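Local atomic coordinates of UPF0678 fatty acid-binding protein-like protein ERS007657_00996 (PDB entry 6R3W), a protein that binds heme b in a beta-barrel and probably isomerises peroxynitrite to nitrate, consistent with a part in detoxifying reactive nitrogen and oxygen species. Residues P28-F33 with Q153-A158; E34-V39 with R56-G61; P47-T52 with G69-C74. One frame throughout, in Å; residues are numbered along the deposited sequence.

Interaction 1 of 3, residues P28-F33 with Q153-A158; sequences PTIRPF and QDHLAA. With HEM (protoporphyrin IX containing Fe), chain B.
I30, F33, H155 and L156 meet on one side of the heme. The apolar contacts come first. F33 turns the edge of its ring to the strand 153-158: CZ of F33 lies 3.7 Å from CD2 of L156, near the ring plane, and CE1 of H155 also sits at that edge. The rings of F33 and H155 meet obliquely, their planes at 67°. I30 reaches H155 from another quarter, its CD1 lying at the imidazole edge, 3.9 Å from CE1 of H155, while the CD2 methyl of L156 lies over one imidazole face, offset toward the rim. At the far end from the heme, P28 CG makes van der Waals contact with Q153 OE1 at 3.3 Å; the NE2 of Q153 is bonded to P151 O.

The same side chains support the porphyrin. F33 puts a ring face against it, CZ coming within 3.4 Å of the meso carbon CHB of the heme. L156 brings CD1 to 3.5 Å from heme CHC, and I30 CD1 touches the base of a propionate arm.

Coordination is the work of H155: its NE2 binds the iron at 2.2 Å, and water 1 takes the other axial place. The imidazole projects from the strand into the heme cleft, chi1 of -180° carrying CG opposite the backbone N. Its ND1 is hydrogen-bonded to K26 O, which fixes the ring's rotation from the far side. A classic beta bulge, with H155 and L156 both opposite L143, is consistent with two consecutive side chains reaching the heme.

One polar contact lies at the margin: T29 OG1 donates to the propionate oxygen O2D of the heme at 2.6 Å.

Since the ND1 hydrogen bond ends on a backbone carbonyl, it would be expected to make the imidazole a somewhat stronger electron donor to the ferric iron.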
loop_
_atom_site.group_PDB
_atom_site.type_symbol
_atom_site.label_atom_id
_atom_site.label_comp_id
_atom_site.label_asym_id
_atom_site.label_seq_id
_atom_site.Cartn_x
_atom_site.Cartn_y
_atom_site.Cartn_z
ATOM N N PRO A 28 15.354 -0.023 12.369
ATOM C CA PRO A 28 16.504 -0.055 13.262
ATOM C C PRO A 28 16.192 -0.696 14.620
ATOM O O PRO A 28 17.107 -1.123 15.315
ATOM C CB PRO A 28 16.868 1.414 13.395
ATOM C CG PRO A 28 16.520 1.977 12.061
ATOM C CD PRO A 28 15.236 1.274 11.690
ATOM N N THR A 29 14.925 -0.691 14.997
ATOM C CA THR A 29 14.482 -1.093 16.347
ATOM C C THR A 29 14.108 -2.579 16.390
ATOM O O THR A 29 13.735 -3.057 17.477
ATOM C CB THR A 29 13.287 -0.238 16.768
ATOM O OG1 THR A 29 12.339 -0.335 15.700
ATOM C CG2 THR A 29 13.659 1.198 17.031
ATOM N N ILE A 30 14.183 -3.272 15.251
ATOM C CA ILE A 30 13.675 -4.666 15.127
ATOM C C ILE A 30 14.693 -5.510 14.379
ATOM O O ILE A 30 15.630 -4.957 13.794
ATOM C CB ILE A 30 12.308 -4.716 14.425
ATOM C CG1 ILE A 30 12.432 -4.339 12.940
ATOM C CG2 ILE A 30 11.292 -3.844 15.159
ATOM C CD1 ILE A 30 11.150 -4.413 12.152
ATOM N N ARG A 31 14.437 -6.804 14.307
ATOM C CA ARG A 31 15.236 -7.698 13.454
ATOM C C ARG A 31 14.604 -7.771 12.071
ATOM O O ARG A 31 13.378 -7.731 11.920
ATOM C CB ARG A 31 15.354 -9.088 14.066
ATOM C CG ARG A 31 16.058 -9.085 15.413
ATOM C CD ARG A 31 17.540 -8.780 15.261
ATOM N NE ARG A 31 18.251 -9.832 14.531
ATOM C CZ ARG A 31 18.635 -10.997 15.051
ATOM N NH1 ARG A 31 18.360 -11.283 16.313
ATOM N NH2 ARG A 31 19.241 -11.893 14.290
ATOM N N PRO A 32 15.416 -7.952 11.019
ATOM C CA PRO A 32 14.866 -8.089 9.681
ATOM C C PRO A 32 13.928 -9.293 9.562
ATOM O O PRO A 32 14.062 -10.265 10.321
ATOM C CB PRO A 32 16.092 -8.253 8.782
ATOM C CG PRO A 32 17.183 -7.516 9.539
ATOM C CD PRO A 32 16.868 -7.743 11.009
ATOM N N PHE A 33 13.092 -9.272 8.540
ATOM C CA PHE A 33 12.075 -10.323 8.362
ATOM C C PHE A 33 11.712 -10.416 6.880
ATOM O O PHE A 33 12.039 -9.508 6.078
ATOM C CB PHE A 33 10.825 -10.039 9.216
ATOM C CG PHE A 33 10.169 -8.712 8.902
ATOM C CD1 PHE A 33 9.264 -8.587 7.849
ATOM C CD2 PHE A 33 10.593 -7.545 9.538
ATOM C CE1 PHE A 33 8.749 -7.342 7.491
ATOM C CE2 PHE A 33 10.083 -6.304 9.160
ATOM C CZ PHE A 33 9.170 -6.206 8.136
ATOM N N GLN A 153 12.712 6.084 6.517
ATOM C CA GLN A 153 13.609 5.095 5.904
ATOM C C GLN A 153 12.820 3.834 5.536
ATOM O O GLN A 153 11.713 3.640 6.053
ATOM C CB GLN A 153 14.766 4.771 6.842
ATOM C CG GLN A 153 14.328 4.103 8.122
ATOM C CD GLN A 153 15.480 3.972 9.072
ATOM O OE1 GLN A 153 16.266 3.026 8.982
ATOM N NE2 GLN A 153 15.592 4.941 9.977
ATOM N N ASP A 154 13.423 2.955 4.767
ATOM C CA ASP A 154 12.740 1.711 4.343
ATOM C C ASP A 154 12.214 0.944 5.562
ATOM O O ASP A 154 12.992 0.684 6.511
ATOM C CB ASP A 154 13.675 0.814 3.556
ATOM C CG ASP A 154 13.897 1.257 2.120
ATOM O OD1 ASP A 154 13.328 2.307 1.727
ATOM O OD2 ASP A 154 14.674 0.582 1.414
ATOM N N HIS A 155 10.984 0.455 5.470
ATOM C CA HIS A 155 10.475 -0.623 6.352
ATOM C C HIS A 155 10.140 -1.861 5.535
ATOM O O HIS A 155 10.297 -2.949 6.069
ATOM C CB HIS A 155 9.257 -0.167 7.190
ATOM C CG HIS A 155 8.673 -1.203 8.117
ATOM N ND1 HIS A 155 9.450 -1.988 8.931
ATOM C CD2 HIS A 155 7.377 -1.471 8.468
ATOM C CE1 HIS A 155 8.662 -2.758 9.683
ATOM N NE2 HIS A 155 7.391 -2.480 9.393
ATOM N N LEU A 156 9.624 -1.696 4.314
ATOM C CA LEU A 156 9.134 -2.838 3.506
ATOM C C LEU A 156 9.545 -2.654 2.053
ATOM O O LEU A 156 9.481 -1.519 1.552
ATOM C CB LEU A 156 7.608 -2.939 3.554
ATOM C CG LEU A 156 6.949 -2.931 4.924
ATOM C CD1 LEU A 156 5.457 -2.676 4.749
ATOM C CD2 LEU A 156 7.192 -4.234 5.680
ATOM N N ALA A 157 9.594 -3.766 1.343
ATOM C CA ALA A 157 9.416 -3.756 -0.126
ATOM C C ALA A 157 9.013 -5.153 -0.576
ATOM O O ALA A 157 9.446 -6.134 0.041
ATOM C CB ALA A 157 10.670 -3.285 -0.805
ATOM N N ALA A 158 8.216 -5.238 -1.630
ATOM C CA ALA A 158 7.731 -6.559 -2.101
ATOM C C ALA A 158 7.503 -6.542 -3.593
ATOM O O ALA A 158 7.394 -5.457 -4.196
ATOM C CB ALA A 158 6.460 -6.944 -1.384
HETATM C CHA HEM B . 7.672 -3.780 13.245
HETATM C CHB HEM B . 6.189 -6.636 9.680
HETATM C CHC HEM B . 3.694 -2.946 7.705
HETATM C CHD HEM B . 4.807 -0.225 11.578
HETATM C C1A HEM B . 7.471 -4.869 12.437
HETATM C C2A HEM B . 7.967 -6.188 12.719
HETATM C C3A HEM B . 7.537 -6.984 11.716
HETATM C C4A HEM B . 6.801 -6.172 10.814
HETATM C CMA HEM B . 7.754 -8.465 11.590
HETATM C CAA HEM B . 8.794 -6.594 13.915
HETATM C CBA HEM B . 7.981 -7.457 14.874
HETATM C CGA HEM B . 6.820 -6.687 15.407
HETATM O O1A HEM B . 5.663 -7.119 15.224
HETATM O O2A HEM B . 7.011 -5.647 16.069
HETATM C C1B HEM B . 5.421 -5.853 8.798
HETATM C C2B HEM B . 4.797 -6.369 7.621
HETATM C C3B HEM B . 4.118 -5.320 7.025
HETATM C C4B HEM B . 4.299 -4.169 7.921
HETATM C CMB HEM B . 4.871 -7.795 7.128
HETATM C CAB HEM B . 3.362 -5.268 5.754
HETATM C CBB HEM B . 3.682 -6.025 4.724
HETATM C C1C HEM B . 3.745 -1.891 8.619
HETATM C C2C HEM B . 3.069 -0.659 8.480
HETATM C C3C HEM B . 3.329 0.075 9.607
HETATM C C4C HEM B . 4.265 -0.680 10.400
HETATM C CMC HEM B . 2.233 -0.284 7.299
HETATM C CAC HEM B . 2.762 1.376 10.027
HETATM C CBC HEM B . 1.460 1.656 9.901
HETATM C C1D HEM B . 5.731 -0.957 12.313
HETATM C C2D HEM B . 6.328 -0.465 13.562
HETATM C C3D HEM B . 7.107 -1.444 14.025
HETATM C C4D HEM B . 7.021 -2.553 13.052
HETATM C CMD HEM B . 6.044 0.853 14.230
HETATM C CAD HEM B . 7.573 -1.553 15.450
HETATM C CBD HEM B . 8.941 -1.063 15.588
HETATM C CGD HEM B . 9.364 -1.125 17.058
HETATM O O1D HEM B . 8.781 -1.742 18.011
HETATM O O2D HEM B . 10.314 -0.521 17.302
HETATM N NA HEM B . 6.734 -4.903 11.263
HETATM N NB HEM B . 5.094 -4.553 8.938
HETATM N NC HEM B . 4.495 -1.877 9.765
HETATM N ND HEM B . 6.166 -2.231 12.043
HETATM FE FE HEM B . 5.706 -3.350 10.503
HETATM O O HOH W 1 3.982 -4.046 11.579
#

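Interaction 2 of 3, residues E34-V39 with R56-G61; sequences EYLEEV and RAVADG. With HEM (protoporphyrin IX containing Fe), chain B.
L36 and R56 form the hydrogen-bonded pair that joins these two strands of an antiparallel hairpin in the nitrobindin barrel. Both backbone bonds are made: L36 N to R56 O at 2.8 Å, and R56 N to L36 O at 2.9 Å. Next to them, the CA of Y35 makes a CA-H...O contact with R56 O.

On the face that carries both side chains, L36 packs against the arginine. Its CD1 sits over one face of the guanidinium, off-centre toward the rim and 3.5 Å from NH2 of R56. With CG set between the backbone N and the carbonyl carbon (chi1 62°) and the chain extended to NE, R56 passes obliquely across the leucine. V58, two residues on from R56, also packs on L36, with its CG2 methyl 3.9 Å from CD2 of L36 and 3.7 Å from CG of E34. The carboxylate of E34 itself turns to R22 in a salt bridge.

Y35 belongs to the opposite face, the heme side. The heme vinyl carbon CBB lies over one face of its ring, 3.6 Å from Y35 CE1, and the phenol is positioned by a hydrogen bond between its OH and that of Y141.

E38 and R56 have opposite charges but do not form a salt bridge. Water 2 lies between them; its approach to E38 OE2 is unusually short and doubtful in detail, but it accepts a hydrogen bond from R56 NH1 at 2.7 Å.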
loop_
_atom_site.group_PDB
_atom_site.type_symbol
_atom_site.label_atom_id
_atom_site.label_comp_id
_atom_site.label_asym_id
_atom_site.label_seq_id
_atom_site.Cartn_x
_atom_site.Cartn_y
_atom_site.Cartn_z
ATOM N N GLU A 34 11.021 -11.489 6.529
ATOM C CA GLU A 34 10.390 -11.597 5.199
ATOM C C GLU A 34 8.951 -12.088 5.343
ATOM O O GLU A 34 8.585 -12.586 6.415
ATOM C CB GLU A 34 11.248 -12.462 4.268
ATOM C CG GLU A 34 11.581 -13.843 4.805
ATOM C CD GLU A 34 12.528 -14.609 3.903
ATOM O OE1 GLU A 34 12.767 -14.136 2.759
ATOM O OE2 GLU A 34 12.913 -15.717 4.275
ATOM N N TYR A 35 8.196 -11.987 4.268
ATOM C CA TYR A 35 6.747 -12.247 4.317
ATOM C C TYR A 35 6.242 -12.643 2.939
ATOM O O TYR A 35 6.812 -12.214 1.913
ATOM C CB TYR A 35 5.993 -11.025 4.864
ATOM C CG TYR A 35 6.178 -9.751 4.082
ATOM C CD1 TYR A 35 5.279 -9.375 3.104
ATOM C CD2 TYR A 35 7.186 -8.859 4.408
ATOM C CE1 TYR A 35 5.406 -8.164 2.436
ATOM C CE2 TYR A 35 7.344 -7.655 3.732
ATOM C CZ TYR A 35 6.436 -7.294 2.756
ATOM O OH TYR A 35 6.563 -6.075 2.128
ATOM N N LEU A 36 5.122 -13.368 2.949
ATOM C CA LEU A 36 4.260 -13.594 1.779
ATOM C C LEU A 36 3.094 -12.616 1.849
ATOM O O LEU A 36 2.687 -12.255 2.968
ATOM C CB LEU A 36 3.764 -15.041 1.773
ATOM C CG LEU A 36 4.854 -16.099 1.779
ATOM C CD1 LEU A 36 4.245 -17.495 1.761
ATOM C CD2 LEU A 36 5.799 -15.911 0.615
ATOM N N GLU A 37 2.600 -12.188 0.697
ATOM C CA GLU A 37 1.590 -11.127 0.619
ATOM C C GLU A 37 0.543 -11.505 -0.413
ATOM O O GLU A 37 0.923 -11.905 -1.528
ATOM C CB GLU A 37 2.248 -9.802 0.276
ATOM C CG GLU A 37 1.275 -8.657 0.097
ATOM C CD GLU A 37 1.930 -7.296 0.070
ATOM O OE1 GLU A 37 3.173 -7.234 0.139
ATOM O OE2 GLU A 37 1.191 -6.295 -0.046
ATOM N N GLU A 38 -0.723 -11.271 -0.066
ATOM C CA GLU A 38 -1.875 -11.373 -0.972
ATOM C C GLU A 38 -2.616 -10.039 -0.933
ATOM O O GLU A 38 -2.956 -9.574 0.178
ATOM C CB GLU A 38 -2.807 -12.510 -0.543
ATOM C CG GLU A 38 -2.154 -13.874 -0.520
ATOM C CD GLU A 38 -2.459 -14.725 -1.739
ATOM O OE1 GLU A 38 -3.295 -14.296 -2.562
ATOM O OE2 GLU A 38 -1.819 -15.791 -1.891
ATOM N N VAL A 39 -2.913 -9.491 -2.108
ATOM C CA VAL A 39 -3.635 -8.211 -2.263
ATOM C C VAL A 39 -4.815 -8.410 -3.209
ATOM O O VAL A 39 -4.686 -9.153 -4.196
ATOM C CB VAL A 39 -2.677 -7.140 -2.775
ATOM C CG1 VAL A 39 -3.407 -6.015 -3.472
ATOM C CG2 VAL A 39 -1.778 -6.640 -1.655
ATOM N N ARG A 56 1.862 -12.956 5.688
ATOM C CA ARG A 56 2.153 -14.067 6.612
ATOM C C ARG A 56 3.632 -14.401 6.542
ATOM O O ARG A 56 4.289 -14.082 5.538
ATOM C CB ARG A 56 1.291 -15.291 6.306
ATOM C CG ARG A 56 1.493 -15.898 4.932
ATOM C CD ARG A 56 0.474 -17.000 4.679
ATOM N NE ARG A 56 0.769 -17.776 3.486
ATOM C CZ ARG A 56 0.566 -17.357 2.242
ATOM N NH1 ARG A 56 0.192 -16.108 2.010
ATOM N NH2 ARG A 56 0.851 -18.157 1.226
ATOM N N ALA A 57 4.123 -15.063 7.565
ATOM C CA ALA A 57 5.545 -15.410 7.611
ATOM C C ALA A 57 5.865 -16.454 6.533
ATOM O O ALA A 57 5.041 -17.336 6.270
ATOM C CB ALA A 57 5.901 -15.914 8.973
ATOM N N VAL A 58 7.010 -16.316 5.889
ATOM C CA VAL A 58 7.443 -17.309 4.875
ATOM C C VAL A 58 7.647 -18.674 5.554
ATOM O O VAL A 58 7.203 -19.680 4.981
ATOM C CB VAL A 58 8.709 -16.842 4.150
ATOM C CG1 VAL A 58 9.186 -17.886 3.163
ATOM C CG2 VAL A 58 8.502 -15.498 3.465
ATOM N N ALA A 59 8.228 -18.698 6.758
ATOM C CA ALA A 59 8.709 -19.931 7.429
ATOM C C ALA A 59 7.516 -20.814 7.826
ATOM O O ALA A 59 7.582 -22.027 7.562
ATOM C CB ALA A 59 9.564 -19.574 8.625
ATOM N N ASP A 60 6.468 -20.227 8.438
ATOM C CA ASP A 60 5.421 -21.005 9.171
ATOM C C ASP A 60 4.021 -20.434 8.887
ATOM O O ASP A 60 3.041 -21.005 9.400
ATOM C CB ASP A 60 5.699 -21.038 10.681
ATOM C CG ASP A 60 5.620 -19.682 11.365
ATOM O OD1 ASP A 60 5.106 -18.745 10.748
ATOM O OD2 ASP A 60 6.056 -19.589 12.523
ATOM N N GLY A 61 3.919 -19.447 7.995
ATOM C CA GLY A 61 2.621 -18.959 7.478
ATOM C C GLY A 61 1.752 -18.315 8.559
ATOM O O GLY A 61 0.561 -18.077 8.284
HETATM C CHA HEM B . 7.672 -3.780 13.245
HETATM C CHB HEM B . 6.189 -6.636 9.680
HETATM C CHC HEM B . 3.694 -2.946 7.705
HETATM C CHD HEM B . 4.807 -0.225 11.578
HETATM C C1A HEM B . 7.471 -4.869 12.437
HETATM C C2A HEM B . 7.967 -6.188 12.719
HETATM C C3A HEM B . 7.537 -6.984 11.716
HETATM C C4A HEM B . 6.801 -6.172 10.814
HETATM C CMA HEM B . 7.754 -8.465 11.590
HETATM C CAA HEM B . 8.794 -6.594 13.915
HETATM C CBA HEM B . 7.981 -7.457 14.874
HETATM C CGA HEM B . 6.820 -6.687 15.407
HETATM O O1A HEM B . 5.663 -7.119 15.224
HETATM O O2A HEM B . 7.011 -5.647 16.069
HETATM C C1B HEM B . 5.421 -5.853 8.798
HETATM C C2B HEM B . 4.797 -6.369 7.621
HETATM C C3B HEM B . 4.118 -5.320 7.025
HETATM C C4B HEM B . 4.299 -4.169 7.921
HETATM C CMB HEM B . 4.871 -7.795 7.128
HETATM C CAB HEM B . 3.362 -5.268 5.754
HETATM C CBB HEM B . 3.682 -6.025 4.724
HETATM C C1C HEM B . 3.745 -1.891 8.619
HETATM C C2C HEM B . 3.069 -0.659 8.480
HETATM C C3C HEM B . 3.329 0.075 9.607
HETATM C C4C HEM B . 4.265 -0.680 10.400
HETATM C CMC HEM B . 2.233 -0.284 7.299
HETATM C CAC HEM B . 2.762 1.376 10.027
HETATM C CBC HEM B . 1.460 1.656 9.901
HETATM C C1D HEM B . 5.731 -0.957 12.313
HETATM C C2D HEM B . 6.328 -0.465 13.562
HETATM C C3D HEM B . 7.107 -1.444 14.025
HETATM C C4D HEM B . 7.021 -2.553 13.052
HETATM C CMD HEM B . 6.044 0.853 14.230
HETATM C CAD HEM B . 7.573 -1.553 15.450
HETATM C CBD HEM B . 8.941 -1.063 15.588
HETATM C CGD HEM B . 9.364 -1.125 17.058
HETATM O O1D HEM B . 8.781 -1.742 18.011
HETATM O O2D HEM B . 10.314 -0.521 17.302
HETATM N NA HEM B . 6.734 -4.903 11.263
HETATM N NB HEM B . 5.094 -4.553 8.938
HETATM N NC HEM B . 4.495 -1.877 9.765
HETATM N ND HEM B . 6.166 -2.231 12.043
HETATM FE FE HEM B . 5.706 -3.350 10.503
HETATM O O HOH W 2 0.279 -16.034 -0.705
HETATM O O HOH W 1 3.982 -4.046 11.579
#

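Interaction 3 of 3, residues P47-T52 with G69-C74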
loop_
_atom_site.group_PDB
_atom_site.type_symbol
_atom_site.label_atom_id
_atom_site.label_comp_id
_atom_site.label_asym_id
_atom_site.label_seq_id
_atom_site.Cartn_x
_atom_site.Cartn_y
_atom_site.Cartn_z
ATOM N N PRO A 47 -15.711 6.264 -7.830
ATOM C CA PRO A 47 -14.332 6.640 -8.151
ATOM C C PRO A 47 -13.328 6.275 -7.046
ATOM O O PRO A 47 -12.471 7.105 -6.659
ATOM C CB PRO A 47 -14.356 8.161 -8.354
ATOM C CG PRO A 47 -15.746 8.620 -8.043
ATOM C CD PRO A 47 -16.586 7.427 -7.685
ATOM N N PHE A 48 -13.364 5.024 -6.617
ATOM C CA PHE A 48 -12.347 4.456 -5.712
ATOM C C PHE A 48 -12.256 2.964 -5.963
ATOM O O PHE A 48 -13.261 2.327 -6.360
ATOM C CB PHE A 48 -12.696 4.740 -4.239
ATOM C CG PHE A 48 -13.990 4.130 -3.740
ATOM C CD1 PHE A 48 -14.039 2.836 -3.229
ATOM C CD2 PHE A 48 -15.147 4.881 -3.718
ATOM C CE1 PHE A 48 -15.226 2.301 -2.757
ATOM C CE2 PHE A 48 -16.324 4.355 -3.216
ATOM C CZ PHE A 48 -16.366 3.066 -2.751
ATOM N N LEU A 49 -11.078 2.429 -5.715
ATOM C CA LEU A 49 -10.852 0.984 -5.590
ATOM C C LEU A 49 -10.981 0.593 -4.122
ATOM O O LEU A 49 -10.511 1.338 -3.242
ATOM C CB LEU A 49 -9.461 0.607 -6.113
ATOM C CG LEU A 49 -9.173 0.957 -7.557
ATOM C CD1 LEU A 49 -7.752 0.575 -7.915
ATOM C CD2 LEU A 49 -10.160 0.294 -8.493
ATOM N N THR A 50 -11.540 -0.576 -3.861
ATOM C CA THR A 50 -11.378 -1.262 -2.580
ATOM C C THR A 50 -10.039 -1.981 -2.603
ATOM O O THR A 50 -9.615 -2.462 -3.675
ATOM C CB THR A 50 -12.541 -2.212 -2.294
ATOM O OG1 THR A 50 -12.522 -3.261 -3.274
ATOM C CG2 THR A 50 -13.872 -1.504 -2.335
ATOM N N TYR A 51 -9.416 -2.102 -1.443
ATOM C CA TYR A 51 -8.063 -2.666 -1.316
ATOM C C TYR A 51 -7.954 -3.425 -0.013
ATOM O O TYR A 51 -8.273 -2.874 1.046
ATOM C CB TYR A 51 -7.020 -1.562 -1.391
ATOM C CG TYR A 51 -5.631 -1.946 -0.939
ATOM C CD1 TYR A 51 -4.811 -2.781 -1.684
ATOM C CD2 TYR A 51 -5.179 -1.555 0.306
ATOM C CE1 TYR A 51 -3.558 -3.142 -1.227
ATOM C CE2 TYR A 51 -3.917 -1.883 0.762
ATOM C CZ TYR A 51 -3.099 -2.676 -0.009
ATOM O OH TYR A 51 -1.858 -3.044 0.449
ATOM N N THR A 52 -7.443 -4.645 -0.090
ATOM C CA THR A 52 -7.095 -5.415 1.107
ATOM C C THR A 52 -5.763 -6.117 0.905
ATOM O O THR A 52 -5.512 -6.594 -0.204
ATOM C CB THR A 52 -8.198 -6.394 1.469
ATOM O OG1 THR A 52 -8.374 -7.234 0.323
ATOM C CG2 THR A 52 -9.480 -5.690 1.865
ATOM N N GLY A 69 -8.771 -0.813 3.098
ATOM C CA GLY A 69 -9.343 0.500 2.850
ATOM C C GLY A 69 -9.551 0.745 1.395
ATOM O O GLY A 69 -10.089 -0.154 0.703
ATOM N N TYR A 70 -9.251 1.954 0.950
ATOM C CA TYR A 70 -9.732 2.480 -0.335
ATOM C C TYR A 70 -8.634 3.295 -0.996
ATOM O O TYR A 70 -7.904 4.025 -0.319
ATOM C CB TYR A 70 -10.993 3.314 -0.123
ATOM C CG TYR A 70 -12.038 2.595 0.680
ATOM C CD1 TYR A 70 -12.885 1.674 0.084
ATOM C CD2 TYR A 70 -12.153 2.783 2.043
ATOM C CE1 TYR A 70 -13.782 0.925 0.829
ATOM C CE2 TYR A 70 -13.074 2.081 2.795
ATOM C CZ TYR A 70 -13.883 1.147 2.193
ATOM O OH TYR A 70 -14.792 0.470 2.961
ATOM N N LEU A 71 -8.556 3.195 -2.313
ATOM C CA LEU A 71 -7.719 4.075 -3.141
ATOM C C LEU A 71 -8.657 4.954 -3.961
ATOM O O LEU A 71 -9.265 4.468 -4.909
ATOM C CB LEU A 71 -6.790 3.225 -4.003
ATOM C CG LEU A 71 -5.760 3.999 -4.830
ATOM C CD1 LEU A 71 -4.871 4.879 -3.973
ATOM C CD2 LEU A 71 -4.913 3.050 -5.643
ATOM N N ARG A 72 -8.797 6.199 -3.553
ATOM C CA ARG A 72 -9.674 7.193 -4.201
ATOM C C ARG A 72 -8.883 7.904 -5.293
ATOM O O ARG A 72 -7.712 8.257 -5.070
ATOM C CB ARG A 72 -10.148 8.229 -3.175
ATOM C CG ARG A 72 -11.090 7.675 -2.127
ATOM C CD ARG A 72 -11.136 8.473 -0.829
ATOM N NE ARG A 72 -11.223 9.913 -1.023
ATOM C CZ ARG A 72 -12.340 10.618 -1.179
ATOM N NH1 ARG A 72 -13.528 10.020 -1.270
ATOM N NH2 ARG A 72 -12.251 11.922 -1.301
ATOM N N VAL A 73 -9.540 8.221 -6.390
ATOM C CA VAL A 73 -8.973 9.158 -7.378
ATOM C C VAL A 73 -9.586 10.539 -7.127
ATOM O O VAL A 73 -10.808 10.684 -7.218
ATOM C CB VAL A 73 -9.176 8.644 -8.812
ATOM C CG1 VAL A 73 -8.832 9.710 -9.835
ATOM C CG2 VAL A 73 -8.355 7.395 -9.051
ATOM N N CYS A 74 -8.733 11.499 -6.758
ATOM C CA CYS A 74 -9.116 12.889 -6.400
ATOM C C CYS A 74 -8.976 13.755 -7.664
ATOM O O CYS A 74 -8.164 14.709 -7.679
ATOM C CB CYS A 74 -8.325 13.411 -5.171
ATOM S SG CYS A 74 -6.628 12.750 -4.999
#
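This is a regular antiparallel strand pairing in the barrel wall, between 48-52 and 69-73, away from the residues that hold the heme. Five backbone hydrogen bonds carry it. At one end V73 N donates to P47 O, nearly straight at 172°. L49 and L71 exchange a reciprocal pair, L49 N to L71 O at 2.8 Å and L71 N to L49 O at 2.9 Å. Y51 and G69 repeat the pattern, but unevenly: G69 N approaches Y51 O almost head-on, whereas Y51 N meets G69 O from above the carbonyl plane, with an N-H...O angle of 143°. At the non-hydrogen-bonded positions, CA-H...O contacts add to the seam, F48 CA to L71 O and Y70 CA to L49 O, both 3.2 Å.

The two strands belong to a beta hairpin, neighbours in the closed ten-stranded sheet of this calycin-clan barrel, and their side chains alternate between its two faces. F48, T50, Y70 and R72 share the outer one. F48 and Y70 run side by side, pointing the same way, with rings almost perpendicular yet oblique in approach; CD1 of F48 lies 3.7 Å from CD1 of Y70. The T50 methyl CG2 comes to the edge of the tyrosine ring, 4.0 Å from Y70 CE1. On the flank of F48, its CB packs against CG of R72, whose bent chain carries NE to a salt bridge with E80.

L49, L71 and Y51 turn to the other face, into the barrel. The leucines meet through their CB atoms, 4.3 Å apart, and L49 continues onto F41, L9 and L16 while L71 leans on V79 and L81. The Y51 ring, swung from G69 toward F41 by a chi1 of 166° that sets it trans to the backbone N, has its OH hydrogen-bonded to E67 OE2.

In the fold
All three contacts belong to one closed antiparallel barrel. Interactions 1 and 2 lie around the heme, their centres 15 Å apart, and both touch it: the first supplies the iron ligand, the second a ring packed on a vinyl group. They also touch directly, L156 CB lying 3.6 Å from Y35 OH. Interaction 3 sits on the other side of the chain's centre, about 26 Å from interaction 1 and 24 Å from interaction 2, centre to centre. It still shares strand 48-57 with interaction 2, and V39 CG1 meets Y51 CE1 at 3.6 Å. Along the chain, interactions 2 and 3 interlock, and both are nested within the loop that interaction 1 closes.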